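Local coordinates for protein putative C39-like peptidase (Bacillus anthracis, PDB 3ERV) that is of unknown function but is probably a C39-like cysteine peptidase of the papain-like clan, at residues G142-L156 and Q211-K225. Numbering follows the deposited sequence.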
ATOM      1  N   GLY A 142       1.829  -0.121 -18.068  1.00 51.88           N
ATOM      2  CA  GLY A 142       1.681  -1.549 -17.805  1.00 50.49           C
ATOM      3  C   GLY A 142       2.145  -1.993 -16.428  1.00 50.32           C
ATOM      4  O   GLY A 142       2.190  -3.203 -16.129  1.00 50.12           O
ATOM      5  N   GLN A 143       2.525  -1.035 -15.588  1.00 49.43           N
ATOM      6  CA  GLN A 143       2.993  -1.349 -14.218  1.00 48.80           C
ATOM      7  C   GLN A 143       2.007  -0.839 -13.152  1.00 47.37           C
ATOM      8  O   GLN A 143       1.860   0.377 -12.965  1.00 47.72           O
ATOM      9  CB  GLN A 143       4.406  -0.798 -13.930  1.00 48.46           C
ATOM     10  CG  GLN A 143       5.528  -1.511 -14.697  1.00 50.97           C
ATOM     11  CD  GLN A 143       5.388  -1.260 -16.162  1.00 56.41           C
ATOM     12  OE1 GLN A 143       5.349  -0.096 -16.604  1.00 58.99           O
ATOM     13  NE2 GLN A 143       5.256  -2.332 -16.936  1.00 57.20           N
ATOM     14  N   PRO A 144       1.352  -1.768 -12.451  1.00 46.37           N
ATOM     15  CA  PRO A 144       0.405  -1.383 -11.383  1.00 45.86           C
ATOM     16  C   PRO A 144       1.161  -0.786 -10.179  1.00 46.10           C
ATOM     17  O   PRO A 144       2.402  -0.924 -10.067  1.00 45.84           O
ATOM     18  CB  PRO A 144      -0.258  -2.718 -10.998  1.00 44.43           C
ATOM     19  CG  PRO A 144       0.809  -3.777 -11.255  1.00 46.46           C
ATOM     20  CD  PRO A 144       1.652  -3.222 -12.451  1.00 45.76           C
ATOM     21  N   VAL A 145       0.435  -0.116  -9.294  1.00 44.71           N
ATOM     22  CA  VAL A 145       1.081   0.677  -8.255  1.00 44.62           C
ATOM     23  C   VAL A 145       0.460   0.331  -6.886  1.00 44.54           C
ATOM     24  O   VAL A 145      -0.750   0.375  -6.734  1.00 43.28           O
ATOM     25  CB  VAL A 145       0.893   2.202  -8.568  1.00 44.77           C
ATOM     26  CG1 VAL A 145       1.631   3.124  -7.531  1.00 41.86           C
ATOM     27  CG2 VAL A 145       1.292   2.483 -10.018  1.00 44.12           C
ATOM     28  N   VAL A 146       1.291  -0.012  -5.909  1.00 44.07           N
ATOM     29  CA  VAL A 146       0.817  -0.231  -4.573  1.00 44.34           C
ATOM     30  C   VAL A 146       0.654   1.136  -3.882  1.00 45.76           C
ATOM     31  O   VAL A 146       1.581   1.964  -3.895  1.00 45.66           O
ATOM     32  CB  VAL A 146       1.794  -1.106  -3.794  1.00 44.33           C
ATOM     33  CG1 VAL A 146       1.383  -1.211  -2.279  1.00 43.61           C
ATOM     34  CG2 VAL A 146       1.934  -2.469  -4.476  1.00 41.90           C
ATOM     35  N   ILE A 147      -0.518   1.385  -3.293  1.00 46.45           N
ATOM     36  CA  ILE A 147      -0.746   2.696  -2.683  1.00 47.94           C
ATOM     37  C   ILE A 147      -1.266   2.643  -1.240  1.00 48.82           C
ATOM     38  O   ILE A 147      -2.067   1.778  -0.876  1.00 49.49           O
ATOM     39  CB  ILE A 147      -1.640   3.601  -3.567  1.00 48.76           C
ATOM     40  CG1 ILE A 147      -3.061   3.069  -3.570  1.00 48.37           C
ATOM     41  CG2 ILE A 147      -1.077   3.770  -5.025  1.00 44.21           C
ATOM     42  CD1 ILE A 147      -3.962   3.846  -2.635  1.00 51.56           C
ATOM     43  N   ILE A 148      -0.799   3.548  -0.400  1.00 49.04           N
ATOM     44  CA  ILE A 148      -1.357   3.629   0.943  1.00 50.18           C
ATOM     45  C   ILE A 148      -2.485   4.696   0.911  1.00 50.80           C
ATOM     46  O   ILE A 148      -2.274   5.774   0.384  1.00 51.40           O
ATOM     47  CB  ILE A 148      -0.292   4.048   1.989  1.00 49.81           C
ATOM     48  CG1 ILE A 148       0.931   3.123   1.952  1.00 51.15           C
ATOM     49  CG2 ILE A 148      -0.908   4.142   3.408  1.00 48.93           C
ATOM     50  CD1 ILE A 148       0.655   1.734   2.333  1.00 53.90           C
ATOM     51  N   THR A 149      -3.658   4.384   1.459  1.00 50.85           N
ATOM     52  CA  THR A 149      -4.784   5.329   1.475  1.00 51.73           C
ATOM     53  C   THR A 149      -5.581   5.049   2.726  1.00 51.42           C
ATOM     54  O   THR A 149      -5.015   4.527   3.687  1.00 51.83           O
ATOM     55  CB  THR A 149      -5.692   5.200   0.231  1.00 51.21           C
ATOM     56  OG1 THR A 149      -6.721   6.201   0.284  1.00 53.86           O
ATOM     57  CG2 THR A 149      -6.369   3.815   0.162  1.00 51.26           C
ATOM     58  N   ASN A 150      -6.874   5.382   2.744  1.00 51.86           N
ATOM     59  CA  ASN A 150      -7.728   4.913   3.853  1.00 51.82           C
ATOM     60  C   ASN A 150      -8.884   4.070   3.316  1.00 52.00           C
ATOM     61  O   ASN A 150      -9.246   4.182   2.151  1.00 51.23           O
ATOM     62  CB  ASN A 150      -8.237   6.074   4.717  1.00 52.43           C
ATOM     63  CG  ASN A 150      -9.383   6.828   4.041  1.00 50.93           C
ATOM     64  OD1 ASN A 150     -10.523   6.373   4.033  1.00 53.44           O
ATOM     65  ND2 ASN A 150      -9.060   7.923   3.418  1.00 46.20           N
ATOM     66  N   ALA A 151      -9.459   3.226   4.169  1.00 53.41           N
ATOM     67  CA  ALA A 151     -10.449   2.239   3.722  1.00 54.81           C
ATOM     68  C   ALA A 151     -11.694   2.806   2.986  1.00 56.29           C
ATOM     69  O   ALA A 151     -12.353   2.061   2.232  1.00 56.38           O
ATOM     70  CB  ALA A 151     -10.860   1.371   4.884  1.00 54.77           C
ATOM     71  N   THR A 152     -12.000   4.104   3.180  1.00 56.48           N
ATOM     72  CA  THR A 152     -13.170   4.731   2.521  1.00 57.07           C
ATOM     73  C   THR A 152     -12.842   5.270   1.142  1.00 57.72           C
ATOM     74  O   THR A 152     -13.745   5.609   0.368  1.00 58.02           O
ATOM     75  CB  THR A 152     -13.744   5.967   3.296  1.00 56.72           C
ATOM     76  OG1 THR A 152     -12.875   7.095   3.118  1.00 54.77           O
ATOM     77  CG2 THR A 152     -13.936   5.670   4.778  1.00 57.04           C
ATOM     78  N   PHE A 153     -11.553   5.384   0.832  1.00 57.38           N
ATOM     79  CA  PHE A 153     -11.146   5.923  -0.447  1.00 56.40           C
ATOM     80  C   PHE A 153     -11.668   7.349  -0.664  1.00 57.31           C
ATOM     81  O   PHE A 153     -11.851   7.786  -1.804  1.00 56.27           O
ATOM     82  CB  PHE A 153     -11.601   5.007  -1.572  1.00 56.72           C
ATOM     83  CG  PHE A 153     -11.149   3.576  -1.403  1.00 57.03           C
ATOM     84  CD1 PHE A 153      -9.787   3.268  -1.290  1.00 56.55           C
ATOM     85  CD2 PHE A 153     -12.071   2.548  -1.351  1.00 55.13           C
ATOM     86  CE1 PHE A 153      -9.377   1.965  -1.111  1.00 55.45           C
ATOM     87  CE2 PHE A 153     -11.658   1.238  -1.182  1.00 56.68           C
ATOM     88  CZ  PHE A 153     -10.304   0.949  -1.050  1.00 54.58           C
ATOM     89  N   ALA A 154     -11.901   8.066   0.434  1.00 57.54           N
ATOM     90  CA  ALA A 154     -12.254   9.481   0.364  1.00 58.30           C
ATOM     91  C   ALA A 154     -11.543  10.198   1.487  1.00 58.30           C
ATOM     92  O   ALA A 154     -11.153   9.575   2.490  1.00 57.26           O
ATOM     93  CB  ALA A 154     -13.785   9.682   0.451  1.00 58.09           C
ATOM     94  N   PRO A 155     -11.350  11.515   1.321  1.00 59.10           N
ATOM     95  CA  PRO A 155     -10.644  12.297   2.338  1.00 59.40           C
ATOM     96  C   PRO A 155     -11.340  12.185   3.705  1.00 60.46           C
ATOM     97  O   PRO A 155     -12.589  12.045   3.804  1.00 60.41           O
ATOM     98  CB  PRO A 155     -10.687  13.722   1.780  1.00 59.92           C
ATOM     99  CG  PRO A 155     -10.825  13.514   0.271  1.00 60.48           C
ATOM    100  CD  PRO A 155     -11.707  12.311   0.133  1.00 58.93           C
ATOM    101  N   LEU A 156     -10.547  12.178   4.762  1.00 60.71           N
ATOM    102  CA  LEU A 156     -11.114  12.001   6.066  1.00 60.59           C
ATOM    103  C   LEU A 156     -11.070  13.342   6.738  1.00 61.51           C
ATOM    104  O   LEU A 156     -10.175  14.169   6.481  1.00 60.72           O
ATOM    105  CB  LEU A 156     -10.325  10.983   6.898  1.00 60.89           C
ATOM    106  CG  LEU A 156     -10.381   9.503   6.483  1.00 60.42           C
ATOM    107  CD1 LEU A 156      -9.357   8.645   7.263  1.00 57.74           C
ATOM    108  CD2 LEU A 156     -11.798   8.935   6.582  1.00 57.25           C
ATOM    109  N   GLN A 211      -7.762  12.288  -3.610  1.00 58.71           N
ATOM    110  CA  GLN A 211      -7.646  13.225  -2.485  1.00 57.52           C
ATOM    111  C   GLN A 211      -7.300  12.480  -1.200  1.00 56.51           C
ATOM    112  O   GLN A 211      -6.464  12.935  -0.398  1.00 56.66           O
ATOM    113  CB  GLN A 211      -8.954  14.005  -2.307  1.00 57.64           C
ATOM    114  CG  GLN A 211      -9.186  15.056  -3.375  1.00 58.72           C
ATOM    115  CD  GLN A 211     -10.582  15.657  -3.300  1.00 63.91           C
ATOM    116  OE1 GLN A 211     -11.536  15.013  -2.827  1.00 63.73           O
ATOM    117  NE2 GLN A 211     -10.714  16.894  -3.779  1.00 63.00           N
ATOM    118  N   ALA A 212      -7.953  11.338  -1.012  1.00 55.20           N
ATOM    119  CA  ALA A 212      -7.616  10.412   0.078  1.00 55.18           C
ATOM    120  C   ALA A 212      -6.127   9.991   0.020  1.00 54.56           C
ATOM    121  O   ALA A 212      -5.432  10.002   1.038  1.00 54.46           O
ATOM    122  CB  ALA A 212      -8.539   9.194   0.038  1.00 53.94           C
ATOM    123  N   TRP A 213      -5.668   9.637  -1.183  1.00 54.63           N
ATOM    124  CA  TRP A 213      -4.262   9.206  -1.444  1.00 54.29           C
ATOM    125  C   TRP A 213      -3.275  10.309  -1.076  1.00 54.45           C
ATOM    126  O   TRP A 213      -2.296  10.076  -0.348  1.00 53.42           O
ATOM    127  CB  TRP A 213      -4.059   8.810  -2.918  1.00 53.35           C
ATOM    128  CG  TRP A 213      -2.633   8.453  -3.226  1.00 54.13           C
ATOM    129  CD1 TRP A 213      -1.906   7.405  -2.707  1.00 54.52           C
ATOM    130  CD2 TRP A 213      -1.742   9.159  -4.105  1.00 56.87           C
ATOM    131  NE1 TRP A 213      -0.618   7.408  -3.236  1.00 54.98           N
ATOM    132  CE2 TRP A 213      -0.493   8.481  -4.078  1.00 55.87           C
ATOM    133  CE3 TRP A 213      -1.876  10.305  -4.905  1.00 57.16           C
ATOM    134  CZ2 TRP A 213       0.603   8.914  -4.817  1.00 58.16           C
ATOM    135  CZ3 TRP A 213      -0.788  10.738  -5.638  1.00 57.95           C
ATOM    136  CH2 TRP A 213       0.435  10.033  -5.608  1.00 59.62           C
ATOM    137  N   VAL A 214      -3.547  11.517  -1.578  1.00 54.50           N
ATOM    138  CA  VAL A 214      -2.712  12.689  -1.254  1.00 54.74           C
ATOM    139  C   VAL A 214      -2.712  12.978   0.261  1.00 54.57           C
ATOM    140  O   VAL A 214      -1.672  13.261   0.868  1.00 55.35           O
ATOM    141  CB  VAL A 214      -3.171  13.943  -2.056  1.00 54.40           C
ATOM    142  CG1 VAL A 214      -2.553  15.199  -1.450  1.00 53.87           C
ATOM    143  CG2 VAL A 214      -2.791  13.813  -3.534  1.00 53.61           C
ATOM    144  N   GLN A 215      -3.893  12.882   0.862  1.00 54.75           N
ATOM    145  CA  GLN A 215      -4.053  13.045   2.310  1.00 54.31           C
ATOM    146  C   GLN A 215      -3.233  12.076   3.153  1.00 54.79           C
ATOM    147  O   GLN A 215      -2.726  12.482   4.194  1.00 55.43           O
ATOM    148  CB  GLN A 215      -5.524  12.923   2.729  1.00 54.08           C
ATOM    149  CG  GLN A 215      -5.694  13.122   4.214  1.00 54.03           C
ATOM    150  CD  GLN A 215      -7.147  13.201   4.612  1.00 56.36           C
ATOM    151  OE1 GLN A 215      -7.940  12.294   4.373  1.00 55.04           O
ATOM    152  NE2 GLN A 215      -7.502  14.298   5.230  1.00 56.50           N
ATOM    153  N   MET A 216      -3.107  10.814   2.722  1.00 53.48           N
ATOM    154  CA  MET A 216      -2.219   9.870   3.412  1.00 52.34           C
ATOM    155  C   MET A 216      -0.741   9.994   3.061  1.00 51.77           C
ATOM    156  O   MET A 216       0.052   9.174   3.500  1.00 51.65           O
ATOM    157  CB  MET A 216      -2.675   8.414   3.215  1.00 51.42           C
ATOM    158  CG  MET A 216      -3.960   8.058   3.963  1.00 52.03           C
ATOM    159  SD  MET A 216      -3.836   8.159   5.766  1.00 48.55           S
ATOM    160  CE  MET A 216      -2.544   6.954   6.146  1.00 47.02           C
ATOM    161  N   GLY A 217      -0.347  10.999   2.277  1.00 51.49           N
ATOM    162  CA  GLY A 217       1.067  11.261   2.117  1.00 49.92           C
ATOM    163  C   GLY A 217       1.552  10.997   0.702  1.00 50.03           C
ATOM    164  O   GLY A 217       2.755  10.958   0.452  1.00 49.36           O
ATOM    165  N   SER A 218       0.622  10.799  -0.219  1.00 49.47           N
ATOM    166  CA  SER A 218       0.978  10.442  -1.601  1.00 49.33           C
ATOM    167  C   SER A 218       1.938   9.224  -1.694  1.00 48.52           C
ATOM    168  O   SER A 218       2.846   9.211  -2.527  1.00 48.33           O
ATOM    169  CB  SER A 218       1.602  11.660  -2.298  1.00 50.12           C
ATOM    170  OG  SER A 218       0.589  12.598  -2.635  1.00 50.89           O
ATOM    171  N   GLN A 219       1.742   8.230  -0.827  1.00 47.98           N
ATOM    172  CA  GLN A 219       2.674   7.115  -0.732  1.00 47.92           C
ATOM    173  C   GLN A 219       2.384   6.061  -1.808  1.00 47.38           C
ATOM    174  O   GLN A 219       1.241   5.600  -1.938  1.00 46.75           O
ATOM    175  CB  GLN A 219       2.626   6.478   0.624  1.00 47.54           C
ATOM    176  CG  GLN A 219       2.538   7.432   1.827  1.00 49.83           C
ATOM    177  CD  GLN A 219       2.694   6.637   3.111  1.00 49.33           C
ATOM    178  OE1 GLN A 219       3.515   5.728   3.152  1.00 50.25           O
ATOM    179  NE2 GLN A 219       1.898   6.940   4.146  1.00 45.76           N
ATOM    180  N   ALA A 220       3.410   5.686  -2.577  1.00 46.49           N
ATOM    181  CA  ALA A 220       3.206   4.728  -3.684  1.00 46.80           C
ATOM    182  C   ALA A 220       4.461   4.025  -4.092  1.00 47.06           C
ATOM    183  O   ALA A 220       5.517   4.622  -4.138  1.00 48.22           O
ATOM    184  CB  ALA A 220       2.611   5.408  -4.882  1.00 46.13           C
ATOM    185  N   ILE A 221       4.339   2.730  -4.369  1.00 47.49           N
ATOM    186  CA  ILE A 221       5.472   1.896  -4.777  1.00 47.59           C
ATOM    187  C   ILE A 221       5.113   1.223  -6.116  1.00 47.17           C
ATOM    188  O   ILE A 221       4.001   0.724  -6.299  1.00 45.44           O
ATOM    189  CB  ILE A 221       5.773   0.760  -3.761  1.00 48.02           C
ATOM    190  CG1 ILE A 221       6.132   1.286  -2.361  1.00 49.67           C
ATOM    191  CG2 ILE A 221       6.830  -0.232  -4.302  1.00 46.41           C
ATOM    192  CD1 ILE A 221       7.207   2.281  -2.402  1.00 54.89           C
ATOM    193  N   SER A 222       6.061   1.167  -7.033  1.00 46.68           N
ATOM    194  CA  SER A 222       5.833   0.392  -8.248  1.00 47.23           C
ATOM    195  C   SER A 222       7.145  -0.230  -8.713  1.00 47.61           C
ATOM    196  O   SER A 222       8.066  -0.438  -7.902  1.00 46.98           O
ATOM    197  CB  SER A 222       5.196   1.260  -9.354  1.00 47.67           C
ATOM    198  OG  SER A 222       4.823   0.458 -10.484  1.00 47.95           O
ATOM    199  N   TYR A 223       7.238  -0.541 -10.001  1.00 47.27           N
ATOM    200  CA  TYR A 223       8.505  -0.967 -10.554  1.00 48.67           C
ATOM    201  C   TYR A 223       8.535  -0.530 -12.029  1.00 50.56           C
ATOM    202  O   TYR A 223       7.514  -0.107 -12.594  1.00 50.07           O
ATOM    203  CB  TYR A 223       8.678  -2.502 -10.410  1.00 47.04           C
ATOM    204  CG  TYR A 223       7.583  -3.264 -11.174  1.00 48.07           C
ATOM    205  CD1 TYR A 223       7.814  -3.779 -12.456  1.00 46.10           C
ATOM    206  CD2 TYR A 223       6.294  -3.402 -10.632  1.00 47.39           C
ATOM    207  CE1 TYR A 223       6.793  -4.442 -13.162  1.00 46.46           C
ATOM    208  CE2 TYR A 223       5.277  -4.062 -11.314  1.00 48.18           C
ATOM    209  CZ  TYR A 223       5.522  -4.585 -12.576  1.00 47.91           C
ATOM    210  OH  TYR A 223       4.489  -5.247 -13.265  1.00 48.43           O
ATOM    211  N   VAL A 224       9.698  -0.647 -12.665  1.00 52.71           N
ATOM    212  CA  VAL A 224       9.787  -0.339 -14.085  1.00 55.51           C
ATOM    213  C   VAL A 224      10.132  -1.585 -14.930  1.00 57.95           C
ATOM    214  O   VAL A 224      10.778  -2.540 -14.447  1.00 58.17           O
ATOM    215  CB  VAL A 224      10.766   0.844 -14.343  1.00 55.41           C
ATOM    216  CG1 VAL A 224      10.215   2.121 -13.699  1.00 54.27           C
ATOM    217  CG2 VAL A 224      12.157   0.524 -13.795  1.00 54.07           C
ATOM    218  N   LYS A 225       9.690  -1.583 -16.182  1.00 60.88           N
ATOM    219  CA  LYS A 225       9.926  -2.725 -17.096  1.00 64.05           C
ATOM    220  C   LYS A 225      11.372  -3.207 -17.190  1.00 65.57           C
ATOM    221  O   LYS A 225      11.637  -4.418 -17.141  1.00 65.93           O
ATOM    222  CB  LYS A 225       9.448  -2.388 -18.495  1.00 64.08           C
ATOM    223  CG  LYS A 225       8.121  -2.974 -18.836  1.00 65.44           C
ATOM    224  CD  LYS A 225       7.768  -2.603 -20.272  1.00 67.12           C
ATOM    225  CE  LYS A 225       6.303  -2.907 -20.588  1.00 69.13           C
ATOM    226  NZ  LYS A 225       5.334  -2.231 -19.663  1.00 69.91           N
TER
HETATM  227  O   HOH W   1       4.969  -5.225 -16.348  1.00 62.79           O
HETATM  228  O   HOH W   2      -0.709   7.984   0.423  1.00 45.86           O
HETATM  229  O   HOH W   3      -6.805   9.703   3.574  1.00 51.79           O
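The side-chain amide of Gln215 pairs with the backbone of Leu156 as one strand would with another: OE1 accepts from Leu156 N at 2.6 Å and NE2 donates to Leu156 O at 3.0 Å, both in the carbonyl planes and on lone pairs. Glutamine suits this place because its amide carries donor and acceptor side by side, and an extended chain, with CG anti to the backbone N (chi1 -179°), carries it from the helix end to the loop. A water joins Gln215 OE1 to Asn150 ND2 and Ala212 O. Asn150 in turn braces the loop, its OD1 forming an Asx turn with Thr152 N and its ND2 reaching Ala154 O. Small enough for close approach, Ala212 CB packs 3.5 Å from Ala154 C, while Pro155 CG lies against Gln211 CB.

Farther along, Gln219 O is gripped from opposite faces of its carbonyl plane by Ile148 N and by Trp213 NE1, the latter at 2.9 Å. The indole, which also brings CD1 beside Ile147 CB, thus ties helix 206-215 to the chain leading into strand 220-223. A second water takes the Gln219 N hydrogen and donates to Ile148 O and Trp213 O. Antiparallel pairing follows: Val146 and Ile221 exchange two backbone bonds, and Ala220, slim enough to fit, sets its CB 3.6 Å from Val145 CG1.

Ser222 OG, swung anti to its own N (chi1 -173°), donates to Pro144 O from above the carbonyl plane. Beyond it Gln143 CG sits over one face of the Tyr223 ring, a CH-pi contact 3.8 Å from the centroid. Strand 145-150 also pairs with strand 177-185, and strand 220-223 with strand 124-126, so this helix-loop-strand return lies within the antiparallel sheet, consistent with a papain-like C39 fold.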